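Local coordinates for Baccell_00856 (Bacteroides cellulosilyticus DSM 14838, PDB 5MVH), which is a beta-propeller glycoside hydrolase, probably a rhamnosidase that cleaves rhamnose-containing carbohydrates, at residues 355-360 and 371-376; 396-401 and 420-425. All coordinates share one frame; numbering follows the deposited sequence.

Contact 1 of 2, residues 355-360 and 371-376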
loop_
_atom_site.group_PDB
_atom_site.type_symbol
_atom_site.label_atom_id
_atom_site.label_comp_id
_atom_site.label_asym_id
_atom_site.label_seq_id
_atom_site.Cartn_x
_atom_site.Cartn_y
_atom_site.Cartn_z
ATOM N N ARG A 355 -1.588 -16.700 -10.516
ATOM C CA ARG A 355 -2.761 -16.729 -9.668
ATOM C C ARG A 355 -2.540 -15.810 -8.487
ATOM O O ARG A 355 -1.429 -15.323 -8.254
ATOM C CB ARG A 355 -3.009 -18.147 -9.145
ATOM C CG ARG A 355 -3.313 -19.134 -10.255
ATOM C CD ARG A 355 -3.207 -20.552 -9.753
ATOM N NE ARG A 355 -3.697 -21.490 -10.748
ATOM C CZ ARG A 355 -3.771 -22.817 -10.575
ATOM N NH1 ARG A 355 -3.389 -23.393 -9.436
ATOM N NH2 ARG A 355 -4.217 -23.578 -11.566
ATOM N N VAL A 356 -3.607 -15.602 -7.722
ATOM C CA VAL A 356 -3.480 -15.030 -6.390
ATOM C C VAL A 356 -2.910 -16.139 -5.525
ATOM O O VAL A 356 -3.492 -17.213 -5.481
ATOM C CB VAL A 356 -4.844 -14.602 -5.819
ATOM C CG1 VAL A 356 -4.674 -14.117 -4.367
ATOM C CG2 VAL A 356 -5.474 -13.542 -6.738
ATOM N N SER A 357 -1.801 -15.876 -4.828
ATOM C CA SER A 357 -1.146 -16.886 -3.992
ATOM C C SER A 357 -0.921 -16.380 -2.573
ATOM O O SER A 357 -0.817 -15.158 -2.328
ATOM C CB SER A 357 0.180 -17.296 -4.593
ATOM O OG SER A 357 -0.035 -17.943 -5.830
ATOM N N LEU A 358 -0.881 -17.349 -1.661
ATOM C CA LEU A 358 -0.668 -17.141 -0.246
ATOM C C LEU A 358 0.559 -17.919 0.205
ATOM O O LEU A 358 0.635 -19.146 0.023
ATOM C CB LEU A 358 -1.871 -17.599 0.570
ATOM C CG LEU A 358 -1.700 -17.681 2.089
ATOM C CD1 LEU A 358 -1.372 -16.326 2.674
ATOM C CD2 LEU A 358 -2.938 -18.299 2.743
ATOM N N ALA A 359 1.502 -17.190 0.799
ATOM C CA ALA A 359 2.583 -17.780 1.568
ATOM C C ALA A 359 2.214 -17.556 3.031
ATOM O O ALA A 359 2.019 -16.418 3.454
ATOM C CB ALA A 359 3.910 -17.112 1.220
ATOM N N HIS A 360 2.066 -18.636 3.800
ATOM C CA HIS A 360 1.591 -18.534 5.181
ATOM C C HIS A 360 2.619 -19.109 6.130
ATOM O O HIS A 360 3.160 -20.168 5.843
ATOM C CB HIS A 360 0.257 -19.262 5.352
ATOM C CG HIS A 360 -0.261 -19.260 6.754
ATOM N ND1 HIS A 360 -0.046 -20.304 7.624
ATOM C CD2 HIS A 360 -0.997 -18.346 7.440
ATOM C CE1 HIS A 360 -0.615 -20.037 8.788
ATOM N NE2 HIS A 360 -1.207 -18.856 8.704
ATOM N N PHE A 371 2.546 -22.728 0.853
ATOM C CA PHE A 371 2.124 -21.963 -0.308
ATOM C C PHE A 371 0.821 -22.537 -0.805
ATOM O O PHE A 371 0.689 -23.754 -0.953
ATOM C CB PHE A 371 3.189 -21.990 -1.396
ATOM C CG PHE A 371 4.532 -21.530 -0.908
ATOM C CD1 PHE A 371 5.428 -22.436 -0.370
ATOM C CD2 PHE A 371 4.861 -20.175 -0.890
ATOM C CE1 PHE A 371 6.655 -22.008 0.117
ATOM C CE2 PHE A 371 6.089 -19.743 -0.408
ATOM C CZ PHE A 371 6.990 -20.663 0.091
ATOM N N THR A 372 -0.144 -21.659 -1.028
ATOM C CA THR A 372 -1.477 -22.060 -1.433
ATOM C C THR A 372 -1.970 -21.062 -2.475
ATOM O O THR A 372 -1.826 -19.850 -2.281
ATOM C CB THR A 372 -2.469 -22.058 -0.250
ATOM O OG1 THR A 372 -2.592 -20.729 0.260
ATOM C CG2 THR A 372 -2.036 -22.957 0.887
ATOM N N ASP A 373 -2.519 -21.557 -3.581
ATOM C CA ASP A 373 -3.161 -20.679 -4.564
ATOM C C ASP A 373 -4.572 -20.381 -4.125
ATOM O O ASP A 373 -5.298 -21.284 -3.692
ATOM C CB ASP A 373 -3.138 -21.301 -5.963
ATOM C CG ASP A 373 -1.735 -21.365 -6.544
ATOM O OD1 ASP A 373 -0.884 -20.543 -6.125
ATOM O OD2 ASP A 373 -1.453 -22.248 -7.401
ATOM N N LEU A 374 -4.947 -19.107 -4.201
ATOM C CA LEU A 374 -6.293 -18.661 -3.765
ATOM C C LEU A 374 -7.303 -18.455 -4.881
ATOM O O LEU A 374 -8.505 -18.326 -4.616
ATOM C CB LEU A 374 -6.134 -17.394 -2.940
ATOM C CG LEU A 374 -5.136 -17.475 -1.783
ATOM C CD1 LEU A 374 -5.150 -16.183 -0.991
ATOM C CD2 LEU A 374 -5.455 -18.653 -0.874
ATOM N N THR A 375 -6.821 -18.403 -6.120
ATOM C CA THR A 375 -7.638 -18.412 -7.320
ATOM C C THR A 375 -7.178 -19.568 -8.214
ATOM O O THR A 375 -5.999 -19.934 -8.204
ATOM C CB THR A 375 -7.543 -17.088 -8.126
ATOM O OG1 THR A 375 -6.189 -16.836 -8.538
ATOM C CG2 THR A 375 -8.017 -15.929 -7.299
ATOM N N ASN A 376 -8.103 -20.109 -9.003
ATOM C CA ASN A 376 -7.795 -21.180 -9.963
ATOM C C ASN A 376 -7.532 -20.624 -11.354
ATOM O O ASN A 376 -7.333 -21.393 -12.300
ATOM C CB ASN A 376 -8.898 -22.272 -9.989
ATOM C CG ASN A 376 -10.250 -21.787 -10.524
ATOM O OD1 ASN A 376 -10.386 -20.708 -11.119
ATOM N ND2 ASN A 376 -11.263 -22.623 -10.344
#
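Asp-373 is gripped at both carboxylate oxygens by Arg-355 and Ser-357 of segment 355-360. Arg-355 NH1 makes a salt bridge to Asp-373 OD2 at 3.0 Å, while the Ser-357 hydroxyl OG donates to Asp-373 OD1 at 2.8 Å; each meets its oxygen on the anti side, and the guanidinium stands almost perpendicular to the carboxylate (planes 87° apart). The extended arginine runs its CD past Thr-375 O to get there. On the face of Ser-357 and Asp-373, Ala-359 is small enough to leave room for the Phe-371 ring, whose CE2 lies 3.8 Å from Ala-359 CB. On the other face Leu-358 lies alongside Thr-372, and Leu-374 CD1 packs 3.9 Å from Leu-358 CB. Strands 357-361 and 369-373 form the outer hairpin of a four-stranded antiparallel propeller blade, with Leu-358 and Thr-372 as a hydrogen-bonded pair. Val-356 N donates to Thr-375 OG1 at 3.0 Å. With OG1 between its backbone N and carbonyl carbon (chi1 60°), Thr-375 links the two segments while also bonding to Phe-377 O. Arg-352 adds a second salt bridge at Asp-373 OD1, and two arginines around one carboxylate would be expected to favour its ionised form.

Contact 2 of 2, residues 396-401 and 420-425; sequences RLHLFV and VYVLEV
Phe-400 lays one face of its ring against Val-420, whose CG1 comes to 3.3 Å from Phe-400 CZ. This contact belongs to a blade of a beta-propeller, in which strand 418-425 lies between strand 397-402 and the N-terminal strand 23-29, so that the two ends of the chain meet in one sheet. The phenylalanine reaches over its neighbour because CG is anti to the backbone N (chi1 -174°); Ile-54 and Tyr-56 of strand 51-57 pack on both residues, and a flat ring and a branched valine suit this space between sheets. Backbone hydrogen bonds tie Leu-399 to Leu-423 and Val-401 to Tyr-421 in both directions. On the face bearing Leu-399, Val-401, Leu-423 and Val-425 the contacts are between hydrocarbon groups: Val-401 CG2 touches Leu-423 CB at 3.8 Å, and Leu-399 CD1 meets Val-425 CG2 at the same distance.

Polar chemistry gathers at the other end, around Glu-424. Arg-396 grips it side-on: NE reaches OE2 at 3.1 Å and NH2 reaches OE1 at 2.7 Å, both on the syn lone pairs. His-398 NE2 also donates to Glu-424 OE1, in its own ring plane but from above the carboxylate, 72° out of that plane, while Gln-52 holds His-398 ND1 on the far side. Glutamate suits the place because OE1 can accept from both Arg-396 NH2 and His-398 NE2 while OE2 takes Arg-396 NE; an alanine here would probably leave the arginine charge without its mate and the imidazole freer to turn. One water completes the group, donating to Glu-424 OE2 and Val-425 O and accepting from Leu-397 N at 3.0 Å.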
loop_
_atom_site.group_PDB
_atom_site.type_symbol
_atom_site.label_atom_id
_atom_site.label_comp_id
_atom_site.label_asym_id
_atom_site.label_seq_id
_atom_site.Cartn_x
_atom_site.Cartn_y
_atom_site.Cartn_z
ATOM N N ARG A 396 -9.958 -10.309 9.900
ATOM C CA ARG A 396 -10.359 -10.930 8.642
ATOM C C ARG A 396 -9.583 -10.255 7.515
ATOM O O ARG A 396 -9.369 -9.031 7.531
ATOM C CB ARG A 396 -11.865 -10.833 8.450
ATOM C CG ARG A 396 -12.658 -11.574 9.535
ATOM C CD ARG A 396 -14.135 -11.182 9.496
ATOM N NE ARG A 396 -14.783 -11.754 8.332
ATOM C CZ ARG A 396 -16.001 -11.442 7.870
ATOM N NH1 ARG A 396 -16.766 -10.514 8.452
ATOM N NH2 ARG A 396 -16.463 -12.076 6.791
ATOM N N LEU A 397 -9.122 -11.071 6.581
ATOM C CA LEU A 397 -8.276 -10.629 5.500
ATOM C C LEU A 397 -9.091 -10.673 4.214
ATOM O O LEU A 397 -9.461 -11.752 3.750
ATOM C CB LEU A 397 -7.039 -11.522 5.376
ATOM C CG LEU A 397 -6.108 -11.214 4.190
ATOM C CD1 LEU A 397 -5.645 -9.758 4.216
ATOM C CD2 LEU A 397 -4.896 -12.154 4.180
ATOM N N HIS A 398 -9.372 -9.502 3.652
ATOM C CA HIS A 398 -10.082 -9.387 2.387
ATOM C C HIS A 398 -9.170 -8.697 1.371
ATOM O O HIS A 398 -8.591 -7.640 1.678
ATOM C CB HIS A 398 -11.327 -8.545 2.561
ATOM C CG HIS A 398 -12.452 -9.237 3.264
ATOM N ND1 HIS A 398 -13.722 -8.690 3.321
ATOM C CD2 HIS A 398 -12.526 -10.438 3.890
ATOM C CE1 HIS A 398 -14.517 -9.518 3.980
ATOM N NE2 HIS A 398 -13.817 -10.588 4.333
ATOM N N LEU A 399 -9.071 -9.265 0.174
ATOM C CA LEU A 399 -8.273 -8.725 -0.923
ATOM C C LEU A 399 -9.148 -8.140 -2.014
ATOM O O LEU A 399 -10.204 -8.686 -2.314
ATOM C CB LEU A 399 -7.452 -9.845 -1.581
ATOM C CG LEU A 399 -6.546 -10.644 -0.658
ATOM C CD1 LEU A 399 -5.763 -11.703 -1.416
ATOM C CD2 LEU A 399 -5.610 -9.678 0.053
ATOM N N PHE A 400 -8.689 -7.053 -2.614
ATOM C CA PHE A 400 -9.218 -6.552 -3.891
ATOM C C PHE A 400 -8.612 -7.435 -4.962
ATOM O O PHE A 400 -7.390 -7.509 -5.063
ATOM C CB PHE A 400 -8.798 -5.084 -4.086
ATOM C CG PHE A 400 -9.413 -4.418 -5.294
ATOM C CD1 PHE A 400 -8.944 -4.714 -6.571
ATOM C CD2 PHE A 400 -10.416 -3.474 -5.157
ATOM C CE1 PHE A 400 -9.494 -4.106 -7.699
ATOM C CE2 PHE A 400 -10.964 -2.849 -6.274
ATOM C CZ PHE A 400 -10.508 -3.170 -7.554
ATOM N N VAL A 401 -9.451 -8.139 -5.736
ATOM C CA VAL A 401 -8.967 -9.089 -6.740
ATOM C C VAL A 401 -9.614 -8.731 -8.081
ATOM O O VAL A 401 -10.841 -8.562 -8.152
ATOM C CB VAL A 401 -9.303 -10.544 -6.347
ATOM C CG1 VAL A 401 -9.056 -11.499 -7.503
ATOM C CG2 VAL A 401 -8.478 -10.955 -5.133
ATOM N N VAL A 420 -14.288 -7.144 -10.828
ATOM C CA VAL A 420 -13.631 -6.832 -9.560
ATOM C C VAL A 420 -14.307 -7.696 -8.508
ATOM O O VAL A 420 -15.538 -7.714 -8.433
ATOM C CB VAL A 420 -13.782 -5.332 -9.222
ATOM C CG1 VAL A 420 -13.208 -5.005 -7.846
ATOM C CG2 VAL A 420 -13.122 -4.484 -10.296
ATOM N N TYR A 421 -13.516 -8.414 -7.713
ATOM C CA TYR A 421 -14.025 -9.244 -6.630
ATOM C C TYR A 421 -13.390 -8.862 -5.318
ATOM O O TYR A 421 -12.284 -8.342 -5.308
ATOM C CB TYR A 421 -13.685 -10.724 -6.825
ATOM C CG TYR A 421 -14.136 -11.383 -8.115
ATOM C CD1 TYR A 421 -15.416 -11.931 -8.232
ATOM C CD2 TYR A 421 -13.255 -11.522 -9.185
ATOM C CE1 TYR A 421 -15.823 -12.554 -9.408
ATOM C CE2 TYR A 421 -13.641 -12.147 -10.359
ATOM C CZ TYR A 421 -14.910 -12.679 -10.467
ATOM O OH TYR A 421 -15.252 -13.298 -11.662
ATOM N N VAL A 422 -14.081 -9.148 -4.215
ATOM C CA VAL A 422 -13.450 -9.179 -2.895
ATOM C C VAL A 422 -13.303 -10.639 -2.477
ATOM O O VAL A 422 -14.266 -11.398 -2.490
ATOM C CB VAL A 422 -14.221 -8.380 -1.837
ATOM C CG1 VAL A 422 -13.563 -8.521 -0.457
ATOM C CG2 VAL A 422 -14.271 -6.921 -2.255
ATOM N N LEU A 423 -12.080 -11.021 -2.124
ATOM C CA LEU A 423 -11.758 -12.386 -1.744
ATOM C C LEU A 423 -11.349 -12.461 -0.282
ATOM O O LEU A 423 -10.364 -11.808 0.120
ATOM C CB LEU A 423 -10.632 -12.899 -2.639
ATOM C CG LEU A 423 -10.111 -14.309 -2.375
ATOM C CD1 LEU A 423 -11.248 -15.309 -2.359
ATOM C CD2 LEU A 423 -9.091 -14.669 -3.436
ATOM N N GLU A 424 -12.090 -13.231 0.526
ATOM C CA GLU A 424 -11.702 -13.447 1.926
ATOM C C GLU A 424 -10.677 -14.572 1.961
ATOM O O GLU A 424 -10.844 -15.603 1.284
ATOM C CB GLU A 424 -12.898 -13.719 2.905
ATOM C CG GLU A 424 -12.435 -14.055 4.364
ATOM C CD GLU A 424 -13.308 -13.541 5.516
ATOM O OE1 GLU A 424 -14.433 -13.048 5.284
ATOM O OE2 GLU A 424 -12.866 -13.622 6.705
ATOM N N VAL A 425 -9.630 -14.354 2.758
ATOM C CA VAL A 425 -8.516 -15.280 2.918
ATOM C C VAL A 425 -8.448 -15.750 4.366
ATOM O O VAL A 425 -8.540 -14.940 5.276
ATOM C CB VAL A 425 -7.184 -14.601 2.564
ATOM C CG1 VAL A 425 -6.004 -15.582 2.709
ATOM C CG2 VAL A 425 -7.273 -14.000 1.157
HETATM O O HOH W 1 -10.086 -13.904 7.160
#

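Contacts 1 and 2 lie in successive blades of the propeller, one in the four-stranded sheet that ends with strand 369-373 and the other in the sheet that joins the chain termini. Their centres are 12 Å apart, and they meet mainly through hydrocarbon: Leu-374 CD1 packs 3.7 Å from Val-425 CG2, Val-356 CG1 sits 4.0 Å from Leu-399 CD1, and Leu-358 CD2 approaches Val-425 CG1 at 4.1 Å. Thus Leu-358, with Val-356 and Leu-374 beside it, packs against the Leu-399 and Val-425 face of contact 2, while Asp-373 and Glu-424 project from the opposite faces. No ligand lies among the residues described, so their relation to the active site stays unassigned.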